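PDB 4B4H: beta-1,4-exocellulase from Thermobifida fusca, which probably hydrolyses beta-1,4-glycosidic bonds of cellulose as a cellobiohydrolase of glycoside hydrolase family 6, the present chain being its catalytic domain. Local coordinates for residues F7-Y13 with D73-Q78; C89-A93 with Y381-R386; M118-A122 with L174-V180; Y181-A187 with Y218-S224. All blocks are in the same frame, centred on the assembly; numbering follows the deposited sequence. Where two conformers were deposited one is given.

Interactions 1 and 4 both belong to the central beta sheet of the catalytic domain, about 17 Å apart between centres: strand 11-12 pairs with strand 75-81 in the first, and strand 180-185 with strand 221-224 in the other. Interaction 3 lies between them in chain order; it touches interaction 4, where Leu174 and Gly175 pack on Asn182. Interaction 2 stands apart, about 37 Å from interactions 1 and 3 between centres; interactions 3 and 4 are nested inside the loop it closes. Interactions 1 and 4 thus build parallel strands of the barrel, interaction 3 packs helix 103-121 against the turn leading into strand 180-185, and interaction 2 joins surface loops.

Interaction 1: residues F7-Y13 with D73-Q78; sequences FEGAKLY and DPLTIQ
Tyr13 turns CG trans to its backbone N (chi1 -176°), and Ile77 sets CG1 the same way (chi1 -177°), which lays the two side chains alongside each other, pointing in one direction. CD1 of Ile77 ends over one face of the Tyr13 ring, 3.7 Å from its centroid, in a CH-pi contact. The phenol OH is held by His62. On the face that carries Thr76 and Leu12, Thr76 CG2 makes a CH-pi contact with a face of the Phe7 ring, 3.7 Å from Phe7 CE1, while CD of Gln78 stands at the edge of that ring. The hydroxyl of Thr76 is bound to the carbonyl of Pro6.

Three backbone bonds set the register: Lys11 N to Pro74 O, Thr76 N to Lys11 O at 2.8 Å, and the nearly straight Tyr13 N to Thr76 O at 2.8 Å. At the exposed end, the Lys11 chain bends at chi2 and chi3 and brings NZ to OD2 of Asp73 at 2.8 Å, a salt bridge, and a water joins Gly9 O to Pro74 O. A type II turn from Phe7 to Ala10 leads into this pairing, which adds strand 11-12 to the parallel sheet of the distorted beta/alpha barrel of the family 6 catalytic domain.

Interaction 2: residues C89-A93 with Y381-R386; sequences CAALA and YQGNAR
Leu92 and Ala90, in the loop that follows strand 75-81 of the family 6 domain, meet a distant loop built round an Asx turn at Asn384. Ala90 is near Asp136, the predicted proton donor, and Asn384 near Asn389, a calcium ligand in another structure of this protein. Tyr381 comes first along the second loop. Its phenol end meets the tip of Leu92 from the opposite direction, CD1 of Leu92 lying 3.6 Å from Tyr381 OH. Asn384 follows. Its ND2 donates to Tyr381 OH at 2.8 Å, which helps to fix the phenol oxygen that CD1 of Leu92 touches, and OD1 accepts the backbone N of Arg386 at 3.0 Å on a lone pair. One amide ties the Tyr381 phenol to the backbone of Arg386.

In Arg386, CD lies against CB of Ala90 at 3.8 Å, and a bend at chi3 (-53°) lays one face of the guanidinium against the carbonyl oxygen of Ala90. The approach is a face-on packing, probably with some electrostatic attraction; the angles are too poor for a hydrogen bond. NH1 has a weak bond to Gly149 O. Cys89, next to Ala90, is disulfide-bonded to Cys154. A water completes the link, accepting from Arg386 NE at 2.8 Å and donating weakly to Ala90 O.

Interaction 3: residues M118-A122 with L174-V180; sequences MWDFA and LGEIPNV
Trp119 and Ile177 lead a largely apolar contact between the C-terminal part of helix 103-121 and the type I turn, Ile177 to Val180, that joins helix 162-175 to strand 180-185 in the helical layer beside the central sheet. One CH-pi contact is made: CG1 of Ile177 sits over one face of the indole, 3.6 Å from the centroid of its five-membered ring. CD1 of the same residue reaches Trp119 CD1 at 3.6 Å and also touches CB of Met118.

Plain apolar packing continues through Pro178 and Met118. The Pro178 and Trp119 side chains cross at about a right angle, Pro178 CD 3.5 Å from Trp119 CZ3, and CG of Pro178 rests on CB of Ala122. The extended Met118 chain carries SD to CG2 of Val180 at 4.0 Å and to CD2 of Leu174.

Polar links are few. ND2 of Asn179 makes weak bonds to Phe121 O and to Leu127 O, and a water in the indole plane accepts from Trp119 NE1 at 2.9 Å and donates to Glu176 OE1.

Interaction 4: residues Y181-A187 with Y218-S224; sequences YNYIDAA and YVHGFIS
His220, followed outward from CB, meets Tyr181 over one face of its ring and Tyr183 OH at the ring edge. CB lies 3.5 Å from the carbonyl oxygen of Asn182, which is gripped by two donors, the backbone N of His220 at 2.9 Å and, weakly, Gly221 N. With chi1 at -155°, CG stands roughly opposite the backbone N. CG, ND1, CE1 and NE2 all lie under Tyr181 CD2, which sits over the ring centre, and CD2 of His220 meets Tyr183 OH at 3.4 Å. The edge of Tyr181 points at the face of His220, planes at 86°. NE2 has a weak bond to Asp4 O, while Tyr181 OH and Tyr183 OH are bound to Val3 N and Asp347.

Beside this cluster, Asn182 ND2 donates to Tyr218 O, which lies in the amide plane of Asn182. Bonds from Ile184 N to Gly221 O, Ile223 N to Ile184 O and Ala186 N to Ile223 O link the parallel, twisted strands; the Ile184 and Phe222 side chains run side by side, Ile184 CB 3.7 Å from Phe222 CD2. Asp185 OD2, met from above the carboxylate plane, accepts Ala187 N in an Asx turn, and OD1 bonds Thr226 OG1. These parallel strands belong to the distorted beta/alpha barrel of family 6, ending near the probable substrate tunnel.

Interaction 1: residues F7-Y13 with D73-Q78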
loop_
_atom_site.group_PDB
_atom_site.type_symbol
_atom_site.label_atom_id
_atom_site.label_comp_id
_atom_site.label_asym_id
_atom_site.label_seq_id
_atom_site.Cartn_x
_atom_site.Cartn_y
_atom_site.Cartn_z
ATOM N N PHE A 7 -4.188 -15.421 6.972
ATOM C CA PHE A 7 -3.953 -14.817 8.281
ATOM C C PHE A 7 -4.711 -15.520 9.408
ATOM O O PHE A 7 -4.377 -15.358 10.585
ATOM C CB PHE A 7 -4.305 -13.323 8.230
ATOM C CG PHE A 7 -3.433 -12.546 7.295
ATOM C CD1 PHE A 7 -2.210 -12.023 7.723
ATOM C CD2 PHE A 7 -3.824 -12.346 5.972
ATOM C CE1 PHE A 7 -1.399 -11.307 6.845
ATOM C CE2 PHE A 7 -3.011 -11.642 5.090
ATOM C CZ PHE A 7 -1.804 -11.121 5.529
ATOM N N GLU A 8 -5.714 -16.309 9.039
ATOM C CA GLU A 8 -6.562 -17.001 10.012
ATOM C C GLU A 8 -5.803 -18.166 10.673
ATOM O O GLU A 8 -5.227 -19.009 9.978
ATOM C CB GLU A 8 -7.842 -17.470 9.334
ATOM C CG GLU A 8 -8.809 -18.219 10.227
ATOM C CD GLU A 8 -10.156 -18.424 9.564
ATOM O OE1 GLU A 8 -10.212 -18.588 8.331
ATOM O OE2 GLU A 8 -11.168 -18.435 10.285
ATOM N N GLY A 9 -5.781 -18.176 12.007
ATOM C CA GLY A 9 -5.102 -19.225 12.778
ATOM C C GLY A 9 -3.608 -19.352 12.533
ATOM O O GLY A 9 -3.043 -20.445 12.626
ATOM N N ALA A 10 -2.970 -18.237 12.201
ATOM C CA ALA A 10 -1.547 -18.208 11.927
ATOM C C ALA A 10 -0.835 -17.212 12.833
ATOM O O ALA A 10 -1.386 -16.164 13.162
ATOM C CB ALA A 10 -1.312 -17.846 10.466
ATOM N N LYS A 11 0.383 -17.557 13.251
ATOM C CA LYS A 11 1.317 -16.579 13.793
ATOM C C LYS A 11 1.770 -15.669 12.646
ATOM O O LYS A 11 1.748 -16.077 11.482
ATOM C CB LYS A 11 2.551 -17.271 14.388
ATOM C CG LYS A 11 2.400 -17.802 15.811
ATOM C CD LYS A 11 2.196 -19.307 15.819
ATOM C CE LYS A 11 3.070 -19.990 16.859
ATOM N NZ LYS A 11 2.608 -21.367 17.200
ATOM N N LEU A 12 2.182 -14.451 12.965
ATOM C CA LEU A 12 2.691 -13.541 11.945
ATOM C C LEU A 12 4.202 -13.330 12.081
ATOM O O LEU A 12 4.724 -13.169 13.182
ATOM C CB LEU A 12 1.948 -12.192 11.965
ATOM C CG LEU A 12 0.428 -12.180 12.226
ATOM C CD1 LEU A 12 -0.079 -10.746 12.377
ATOM C CD2 LEU A 12 -0.372 -12.942 11.169
ATOM N N TYR A 13 4.891 -13.323 10.940
ATOM C CA TYR A 13 6.335 -13.066 10.883
ATOM C C TYR A 13 6.723 -11.758 11.576
ATOM O O TYR A 13 6.039 -10.754 11.406
ATOM C CB TYR A 13 6.782 -12.976 9.419
ATOM C CG TYR A 13 8.268 -12.802 9.229
ATOM C CD1 TYR A 13 9.157 -13.782 9.659
ATOM C CD2 TYR A 13 8.794 -11.645 8.639
ATOM C CE1 TYR A 13 10.519 -13.638 9.490
ATOM C CE2 TYR A 13 10.165 -11.490 8.462
ATOM C CZ TYR A 13 11.022 -12.497 8.909
ATOM O OH TYR A 13 12.390 -12.411 8.754
ATOM N N ASP A 73 3.609 -24.738 13.562
ATOM C CA ASP A 73 2.232 -24.247 13.417
ATOM C C ASP A 73 2.159 -23.244 12.260
ATOM O O ASP A 73 3.202 -22.722 11.845
ATOM C CB ASP A 73 1.771 -23.561 14.705
ATOM C CG ASP A 73 1.812 -24.484 15.915
ATOM O OD1 ASP A 73 1.126 -25.528 15.902
ATOM O OD2 ASP A 73 2.537 -24.154 16.882
ATOM N N PRO A 74 0.943 -22.972 11.732
ATOM C CA PRO A 74 0.856 -22.001 10.629
ATOM C C PRO A 74 1.445 -20.621 10.960
ATOM O O PRO A 74 1.221 -20.103 12.044
ATOM C CB PRO A 74 -0.649 -21.914 10.354
ATOM C CG PRO A 74 -1.185 -23.247 10.787
ATOM C CD PRO A 74 -0.364 -23.617 11.992
ATOM N N LEU A 75 2.215 -20.056 10.027
ATOM C CA LEU A 75 2.771 -18.709 10.152
ATOM C C LEU A 75 2.727 -18.011 8.796
ATOM O O LEU A 75 2.849 -18.671 7.762
ATOM C CB LEU A 75 4.209 -18.736 10.710
ATOM C CG LEU A 75 4.854 -17.355 10.968
ATOM C CD1 LEU A 75 5.678 -17.319 12.250
ATOM C CD2 LEU A 75 5.703 -16.915 9.779
ATOM N N THR A 76 2.610 -16.679 8.835
ATOM C CA THR A 76 2.343 -15.855 7.674
ATOM C C THR A 76 3.352 -14.716 7.587
ATOM O O THR A 76 3.514 -13.928 8.528
ATOM C CB THR A 76 0.897 -15.340 7.740
ATOM O OG1 THR A 76 0.029 -16.471 7.784
ATOM C CG2 THR A 76 0.539 -14.486 6.525
ATOM N N ILE A 77 4.050 -14.678 6.452
ATOM C CA ILE A 77 5.023 -13.626 6.112
ATOM C C ILE A 77 4.534 -12.886 4.870
ATOM O O ILE A 77 4.090 -13.500 3.894
ATOM C CB ILE A 77 6.462 -14.172 5.868
ATOM C CG1 ILE A 77 7.448 -13.025 5.584
ATOM C CG2 ILE A 77 6.483 -15.181 4.717
ATOM C CD1 ILE A 77 8.913 -13.415 5.530
ATOM N N GLN A 78 4.658 -11.583 4.910
ATOM C CA GLN A 78 4.208 -10.797 3.802
ATOM C C GLN A 78 5.421 -10.317 2.987
ATOM O O GLN A 78 6.311 -9.915 3.504
ATOM C CB GLN A 78 3.395 -9.593 4.299
ATOM C CG GLN A 78 2.169 -9.897 5.120
ATOM C CD GLN A 78 1.701 -8.690 5.863
ATOM O OE1 GLN A 78 2.063 -8.461 6.954
ATOM N NE2 GLN A 78 0.895 -7.935 5.234
HETATM O O HOH W 1 -0.372 -21.066 14.280
#

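Interaction 2: residues C89-A93 with Y381-R386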
loop_
_atom_site.group_PDB
_atom_site.type_symbol
_atom_site.label_atom_id
_atom_site.label_comp_id
_atom_site.label_asym_id
_atom_site.label_seq_id
_atom_site.Cartn_x
_atom_site.Cartn_y
_atom_site.Cartn_z
ATOM N N CYS A 89 4.746 5.245 -12.804
ATOM C CA CYS A 89 4.821 6.003 -14.071
ATOM C C CYS A 89 4.322 7.449 -14.006
ATOM O O CYS A 89 4.549 8.211 -14.946
ATOM C CB CYS A 89 4.106 5.259 -15.205
ATOM S SG CYS A 89 2.328 5.023 -14.927
ATOM N N ALA A 90 3.648 7.814 -12.920
ATOM C CA ALA A 90 3.145 9.183 -12.754
ATOM C C ALA A 90 4.044 10.029 -11.873
ATOM O O ALA A 90 3.859 11.247 -11.795
ATOM C CB ALA A 90 1.728 9.180 -12.193
ATOM N N ALA A 91 4.991 9.388 -11.189
ATOM C CA ALA A 91 5.832 10.088 -10.219
ATOM C C ALA A 91 6.852 10.989 -10.906
ATOM O O ALA A 91 7.267 10.731 -12.042
ATOM C CB ALA A 91 6.532 9.107 -9.287
ATOM N N LEU A 92 7.231 12.056 -10.212
ATOM C CA LEU A 92 8.269 12.970 -10.696
ATOM C C LEU A 92 9.613 12.267 -10.850
ATOM O O LEU A 92 10.390 12.558 -11.772
ATOM C CB LEU A 92 8.419 14.157 -9.743
ATOM C CG LEU A 92 7.222 15.104 -9.612
ATOM C CD1 LEU A 92 7.440 16.147 -8.520
ATOM C CD2 LEU A 92 6.888 15.778 -10.935
ATOM N N ALA A 93 9.878 11.340 -9.934
ATOM C CA ALA A 93 11.076 10.518 -9.940
ATOM C C ALA A 93 10.706 9.125 -9.449
ATOM O O ALA A 93 9.876 8.974 -8.551
ATOM C CB ALA A 93 12.136 11.132 -9.041
ATOM N N TYR A 381 7.645 21.736 -1.818
ATOM C CA TYR A 381 6.983 21.545 -3.113
ATOM C C TYR A 381 5.513 21.986 -3.089
ATOM O O TYR A 381 4.780 21.715 -2.139
ATOM C CB TYR A 381 7.118 20.086 -3.554
ATOM C CG TYR A 381 6.554 19.758 -4.923
ATOM C CD1 TYR A 381 7.076 20.361 -6.080
ATOM C CD2 TYR A 381 5.522 18.832 -5.072
ATOM C CE1 TYR A 381 6.571 20.051 -7.335
ATOM C CE2 TYR A 381 5.017 18.505 -6.328
ATOM C CZ TYR A 381 5.540 19.129 -7.453
ATOM O OH TYR A 381 5.036 18.816 -8.693
ATOM N N GLN A 382 5.093 22.691 -4.133
ATOM C CA GLN A 382 3.768 23.289 -4.180
ATOM C C GLN A 382 2.770 22.462 -4.986
ATOM O O GLN A 382 1.674 22.928 -5.302
ATOM C CB GLN A 382 3.840 24.754 -4.651
ATOM C CG GLN A 382 4.427 25.723 -3.625
ATOM C CD GLN A 382 3.679 25.746 -2.291
ATOM O OE1 GLN A 382 2.518 25.334 -2.189
ATOM N NE2 GLN A 382 4.344 26.241 -1.262
ATOM N N GLY A 383 3.169 21.235 -5.316
ATOM C CA GLY A 383 2.251 20.260 -5.870
ATOM C C GLY A 383 2.129 20.297 -7.372
ATOM O O GLY A 383 2.828 21.057 -8.055
ATOM N N ASN A 384 1.225 19.464 -7.861
ATOM C CA ASN A 384 0.895 19.344 -9.265
ATOM C C ASN A 384 -0.548 18.876 -9.396
ATOM O O ASN A 384 -1.241 18.710 -8.391
ATOM C CB ASN A 384 1.869 18.406 -9.997
ATOM C CG ASN A 384 1.993 17.045 -9.338
ATOM O OD1 ASN A 384 1.005 16.340 -9.163
ATOM N ND2 ASN A 384 3.211 16.663 -8.982
ATOM N N ALA A 385 -1.012 18.649 -10.621
ATOM C CA ALA A 385 -2.394 18.244 -10.849
ATOM C C ALA A 385 -2.815 17.054 -9.970
ATOM O O ALA A 385 -3.943 17.020 -9.483
ATOM C CB ALA A 385 -2.646 17.956 -12.328
ATOM N N ARG A 386 -1.896 16.116 -9.721
ATOM C CA ARG A 386 -2.264 14.877 -9.016
ATOM C C ARG A 386 -2.476 15.026 -7.508
ATOM O O ARG A 386 -3.044 14.127 -6.866
ATOM C CB ARG A 386 -1.275 13.741 -9.323
ATOM C CG ARG A 386 -1.413 13.148 -10.721
ATOM C CD ARG A 386 -0.263 12.192 -11.071
ATOM N NE ARG A 386 1.082 12.764 -10.895
ATOM C CZ ARG A 386 1.655 13.640 -11.722
ATOM N NH1 ARG A 386 0.998 14.089 -12.781
ATOM N NH2 ARG A 386 2.883 14.086 -11.473
HETATM O O HOH W 2 2.347 10.872 -9.210
#

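Interaction 3: residues M118-A122 with L174-V180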
loop_
_atom_site.group_PDB
_atom_site.type_symbol
_atom_site.label_atom_id
_atom_site.label_comp_id
_atom_site.label_asym_id
_atom_site.label_seq_id
_atom_site.Cartn_x
_atom_site.Cartn_y
_atom_site.Cartn_z
ATOM N N MET A 118 10.542 -19.196 -3.524
ATOM C CA MET A 118 9.281 -19.550 -2.868
ATOM C C MET A 118 8.922 -21.018 -3.087
ATOM O O MET A 118 8.377 -21.675 -2.195
ATOM C CB MET A 118 8.154 -18.606 -3.290
ATOM C CG MET A 118 8.446 -17.178 -2.847
ATOM S SD MET A 118 7.105 -16.071 -3.244
ATOM C CE MET A 118 7.645 -14.548 -2.471
ATOM N N TRP A 119 9.239 -21.531 -4.268
ATOM C CA TRP A 119 9.015 -22.935 -4.554
ATOM C C TRP A 119 9.723 -23.804 -3.555
ATOM O O TRP A 119 9.137 -24.754 -3.059
ATOM C CB TRP A 119 9.438 -23.285 -5.977
ATOM C CG TRP A 119 8.311 -23.237 -6.971
ATOM C CD1 TRP A 119 8.160 -22.366 -8.047
ATOM C CD2 TRP A 119 7.139 -24.122 -7.028
ATOM N NE1 TRP A 119 7.003 -22.629 -8.736
ATOM C CE2 TRP A 119 6.339 -23.675 -8.178
ATOM C CE3 TRP A 119 6.672 -25.188 -6.255
ATOM C CZ2 TRP A 119 5.151 -24.289 -8.524
ATOM C CZ3 TRP A 119 5.481 -25.810 -6.627
ATOM C CH2 TRP A 119 4.732 -25.364 -7.727
ATOM N N ASP A 120 10.981 -23.501 -3.238
ATOM C CA ASP A 120 11.710 -24.309 -2.263
ATOM C C ASP A 120 10.869 -24.440 -1.008
ATOM O O ASP A 120 10.643 -25.546 -0.506
ATOM C CB ASP A 120 13.042 -23.668 -1.885
ATOM C CG ASP A 120 14.038 -23.657 -3.028
ATOM O OD1 ASP A 120 13.958 -24.527 -3.922
ATOM O OD2 ASP A 120 14.907 -22.766 -3.026
ATOM N N PHE A 121 10.373 -23.301 -0.533
ATOM C CA PHE A 121 9.654 -23.245 0.730
ATOM C C PHE A 121 8.243 -23.858 0.739
ATOM O O PHE A 121 7.646 -24.021 1.800
ATOM C CB PHE A 121 9.714 -21.818 1.292
ATOM C CG PHE A 121 11.094 -21.431 1.771
ATOM C CD1 PHE A 121 12.057 -20.943 0.883
ATOM C CD2 PHE A 121 11.455 -21.614 3.107
ATOM C CE1 PHE A 121 13.333 -20.617 1.325
ATOM C CE2 PHE A 121 12.731 -21.301 3.550
ATOM C CZ PHE A 121 13.671 -20.788 2.664
ATOM N N ALA A 122 7.736 -24.238 -0.434
ATOM C CA ALA A 122 6.430 -24.874 -0.558
ATOM C C ALA A 122 6.383 -26.203 0.184
ATOM O O ALA A 122 5.301 -26.690 0.530
ATOM C CB ALA A 122 6.074 -25.084 -2.022
ATOM N N LEU A 174 3.852 -16.805 -9.235
ATOM C CA LEU A 174 3.741 -16.934 -7.796
ATOM C C LEU A 174 2.465 -17.700 -7.468
ATOM O O LEU A 174 2.450 -18.503 -6.553
ATOM C CB LEU A 174 3.775 -15.565 -7.113
ATOM C CG LEU A 174 4.976 -14.663 -7.432
ATOM C CD1 LEU A 174 4.982 -13.446 -6.515
ATOM C CD2 LEU A 174 6.300 -15.417 -7.335
ATOM N N GLY A 175 1.411 -17.469 -8.249
ATOM C CA GLY A 175 0.129 -18.158 -8.024
ATOM C C GLY A 175 0.159 -19.664 -8.198
ATOM O O GLY A 175 -0.654 -20.372 -7.591
ATOM N N GLU A 176 1.050 -20.173 -9.043
ATOM C CA GLU A 176 1.189 -21.635 -9.160
ATOM C C GLU A 176 1.652 -22.269 -7.830
ATOM O O GLU A 176 1.228 -23.391 -7.488
ATOM C CB GLU A 176 2.120 -22.004 -10.318
ATOM C CG GLU A 176 1.467 -21.800 -11.676
ATOM C CD GLU A 176 2.458 -21.721 -12.825
ATOM O OE1 GLU A 176 3.669 -21.831 -12.588
ATOM O OE2 GLU A 176 2.015 -21.549 -13.980
ATOM N N ILE A 177 2.476 -21.533 -7.081
ATOM C CA ILE A 177 3.145 -22.032 -5.866
ATOM C C ILE A 177 2.089 -22.276 -4.764
ATOM O O ILE A 177 1.283 -21.395 -4.456
ATOM C CB ILE A 177 4.253 -21.036 -5.424
ATOM C CG1 ILE A 177 5.127 -20.661 -6.640
ATOM C CG2 ILE A 177 5.122 -21.591 -4.307
ATOM C CD1 ILE A 177 6.346 -19.815 -6.353
ATOM N N PRO A 178 2.064 -23.496 -4.194
ATOM C CA PRO A 178 0.954 -23.927 -3.327
ATOM C C PRO A 178 0.661 -23.089 -2.090
ATOM O O PRO A 178 -0.503 -23.004 -1.692
ATOM C CB PRO A 178 1.347 -25.349 -2.909
ATOM C CG PRO A 178 2.773 -25.512 -3.266
ATOM C CD PRO A 178 3.076 -24.551 -4.367
ATOM N N ASN A 179 1.676 -22.503 -1.470
ATOM C CA ASN A 179 1.427 -21.740 -0.233
ATOM C C ASN A 179 1.680 -20.241 -0.413
ATOM O O ASN A 179 2.030 -19.539 0.526
ATOM C CB ASN A 179 2.230 -22.335 0.938
ATOM C CG ASN A 179 3.722 -22.323 0.677
ATOM O OD1 ASN A 179 4.149 -22.098 -0.449
ATOM N ND2 ASN A 179 4.525 -22.557 1.718
ATOM N N VAL A 180 1.511 -19.771 -1.641
ATOM C CA VAL A 180 1.602 -18.335 -1.927
ATOM C C VAL A 180 0.200 -17.773 -2.180
ATOM O O VAL A 180 -0.608 -18.369 -2.904
ATOM C CB VAL A 180 2.605 -18.041 -3.081
ATOM C CG1 VAL A 180 2.721 -16.544 -3.333
ATOM C CG2 VAL A 180 3.968 -18.572 -2.703
HETATM O O HOH W 3 5.942 -20.949 -10.807
#

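Interaction 4: residues Y181-A187 with Y218-S224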
loop_
_atom_site.group_PDB
_atom_site.type_symbol
_atom_site.label_atom_id
_atom_site.label_comp_id
_atom_site.label_asym_id
_atom_site.label_seq_id
_atom_site.Cartn_x
_atom_site.Cartn_y
_atom_site.Cartn_z
ATOM N N TYR A 181 -0.082 -16.642 -1.533
ATOM C CA TYR A 181 -1.379 -15.984 -1.593
ATOM C C TYR A 181 -1.200 -14.581 -2.167
ATOM O O TYR A 181 -0.742 -13.671 -1.480
ATOM C CB TYR A 181 -2.006 -15.948 -0.179
ATOM C CG TYR A 181 -2.244 -17.341 0.409
ATOM C CD1 TYR A 181 -1.181 -18.105 0.915
ATOM C CD2 TYR A 181 -3.522 -17.883 0.458
ATOM C CE1 TYR A 181 -1.394 -19.382 1.433
ATOM C CE2 TYR A 181 -3.738 -19.152 0.984
ATOM C CZ TYR A 181 -2.672 -19.889 1.466
ATOM O OH TYR A 181 -2.889 -21.151 1.990
ATOM N N ASN A 182 -1.623 -14.414 -3.417
ATOM C CA ASN A 182 -1.423 -13.145 -4.132
ATOM C C ASN A 182 -2.496 -12.120 -3.861
ATOM O O ASN A 182 -3.664 -12.384 -4.085
ATOM C CB ASN A 182 -1.437 -13.395 -5.648
ATOM C CG ASN A 182 -0.223 -14.165 -6.151
ATOM O OD1 ASN A 182 0.885 -14.054 -5.624
ATOM N ND2 ASN A 182 -0.442 -14.971 -7.170
ATOM N N TYR A 183 -2.087 -10.916 -3.474
ATOM C CA TYR A 183 -3.020 -9.802 -3.368
ATOM C C TYR A 183 -2.584 -8.703 -4.319
ATOM O O TYR A 183 -1.470 -8.204 -4.226
ATOM C CB TYR A 183 -3.115 -9.271 -1.923
ATOM C CG TYR A 183 -3.728 -10.255 -0.974
ATOM C CD1 TYR A 183 -3.026 -11.399 -0.569
ATOM C CD2 TYR A 183 -5.000 -10.044 -0.472
ATOM C CE1 TYR A 183 -3.607 -12.329 0.289
ATOM C CE2 TYR A 183 -5.589 -10.958 0.392
ATOM C CZ TYR A 183 -4.874 -12.089 0.792
ATOM O OH TYR A 183 -5.450 -13.012 1.651
ATOM N N ILE A 184 -3.487 -8.306 -5.213
ATOM C CA ILE A 184 -3.191 -7.206 -6.140
ATOM C C ILE A 184 -3.406 -5.883 -5.420
ATOM O O ILE A 184 -4.418 -5.679 -4.748
ATOM C CB ILE A 184 -4.076 -7.239 -7.405
ATOM C CG1 ILE A 184 -3.777 -8.477 -8.266
ATOM C CG2 ILE A 184 -3.862 -5.965 -8.223
ATOM C CD1 ILE A 184 -4.791 -8.758 -9.348
ATOM N N ASP A 185 -2.437 -4.983 -5.519
ATOM C CA ASP A 185 -2.598 -3.679 -4.931
ATOM C C ASP A 185 -3.728 -2.916 -5.623
ATOM O O ASP A 185 -3.806 -2.892 -6.849
ATOM C CB ASP A 185 -1.316 -2.859 -4.999
ATOM C CG ASP A 185 -1.465 -1.549 -4.290
ATOM O OD1 ASP A 185 -1.298 -1.533 -3.044
ATOM O OD2 ASP A 185 -1.795 -0.552 -4.970
ATOM N N ALA A 186 -4.567 -2.255 -4.826
ATOM C CA ALA A 186 -5.790 -1.617 -5.312
ATOM C C ALA A 186 -5.851 -0.148 -4.892
ATOM O O ALA A 186 -6.931 0.405 -4.595
ATOM C CB ALA A 186 -6.996 -2.379 -4.769
ATOM N N ALA A 187 -4.675 0.474 -4.874
ATOM C CA ALA A 187 -4.549 1.884 -4.534
ATOM C C ALA A 187 -5.285 2.197 -3.220
ATOM O O ALA A 187 -5.196 1.443 -2.232
ATOM C CB ALA A 187 -5.095 2.750 -5.673
ATOM N N TYR A 218 -5.581 -17.190 -9.759
ATOM C CA TYR A 218 -4.287 -16.847 -9.151
ATOM C C TYR A 218 -4.347 -15.587 -8.273
ATOM O O TYR A 218 -3.325 -15.136 -7.750
ATOM C CB TYR A 218 -3.198 -16.697 -10.220
ATOM C CG TYR A 218 -2.988 -17.944 -11.038
ATOM C CD1 TYR A 218 -2.801 -19.193 -10.431
ATOM C CD2 TYR A 218 -2.994 -17.877 -12.421
ATOM C CE1 TYR A 218 -2.616 -20.329 -11.199
ATOM C CE2 TYR A 218 -2.812 -19.004 -13.200
ATOM C CZ TYR A 218 -2.622 -20.228 -12.586
ATOM O OH TYR A 218 -2.459 -21.336 -13.376
ATOM N N VAL A 219 -5.542 -15.016 -8.123
ATOM C CA VAL A 219 -5.716 -13.848 -7.256
ATOM C C VAL A 219 -6.510 -14.235 -6.025
ATOM O O VAL A 219 -7.654 -14.681 -6.129
ATOM C CB VAL A 219 -6.415 -12.687 -7.992
ATOM C CG1 VAL A 219 -6.526 -11.462 -7.078
ATOM C CG2 VAL A 219 -5.621 -12.315 -9.235
ATOM N N HIS A 220 -5.885 -14.062 -4.861
ATOM C CA HIS A 220 -6.512 -14.442 -3.614
ATOM C C HIS A 220 -7.257 -13.285 -3.025
ATOM O O HIS A 220 -8.162 -13.475 -2.194
ATOM C CB HIS A 220 -5.472 -14.963 -2.622
ATOM C CG HIS A 220 -6.053 -15.897 -1.593
ATOM N ND1 HIS A 220 -6.324 -17.189 -1.858
ATOM C CD2 HIS A 220 -6.457 -15.673 -0.283
ATOM C CE1 HIS A 220 -6.864 -17.764 -0.773
ATOM N NE2 HIS A 220 -6.945 -16.840 0.192
ATOM N N GLY A 221 -6.894 -12.078 -3.452
ATOM C CA GLY A 221 -7.533 -10.885 -2.951
ATOM C C GLY A 221 -6.866 -9.622 -3.411
ATOM O O GLY A 221 -6.097 -9.639 -4.375
ATOM N N PHE A 222 -7.205 -8.543 -2.719
ATOM C CA PHE A 222 -6.714 -7.215 -3.028
ATOM C C PHE A 222 -6.288 -6.505 -1.747
ATOM O O PHE A 222 -6.803 -6.780 -0.680
ATOM C CB PHE A 222 -7.794 -6.423 -3.780
ATOM C CG PHE A 222 -8.133 -6.998 -5.134
ATOM C CD1 PHE A 222 -9.011 -8.072 -5.267
ATOM C CD2 PHE A 222 -7.541 -6.478 -6.277
ATOM C CE1 PHE A 222 -9.305 -8.611 -6.518
ATOM C CE2 PHE A 222 -7.828 -7.013 -7.523
ATOM C CZ PHE A 222 -8.701 -8.071 -7.642
ATOM N N ILE A 223 -5.332 -5.602 -1.868
ATOM C CA ILE A 223 -4.895 -4.773 -0.748
ATOM C C ILE A 223 -5.007 -3.286 -1.070
ATOM O O ILE A 223 -4.482 -2.819 -2.110
ATOM C CB ILE A 223 -3.464 -5.135 -0.266
ATOM C CG1 ILE A 223 -3.024 -4.217 0.875
ATOM C CG2 ILE A 223 -2.456 -5.011 -1.408
ATOM C CD1 ILE A 223 -1.751 -4.661 1.563
ATOM N N SER A 224 -5.621 -2.557 -0.144
ATOM C CA SER A 224 -5.676 -1.097 -0.210
ATOM C C SER A 224 -4.831 -0.399 0.846
ATOM O O SER A 224 -4.467 -0.993 1.904
ATOM C CB SER A 224 -7.118 -0.579 -0.098
ATOM O OG SER A 224 -7.470 -0.271 1.245
HETATM O O HOH W 4 -3.229 -16.665 -5.200
#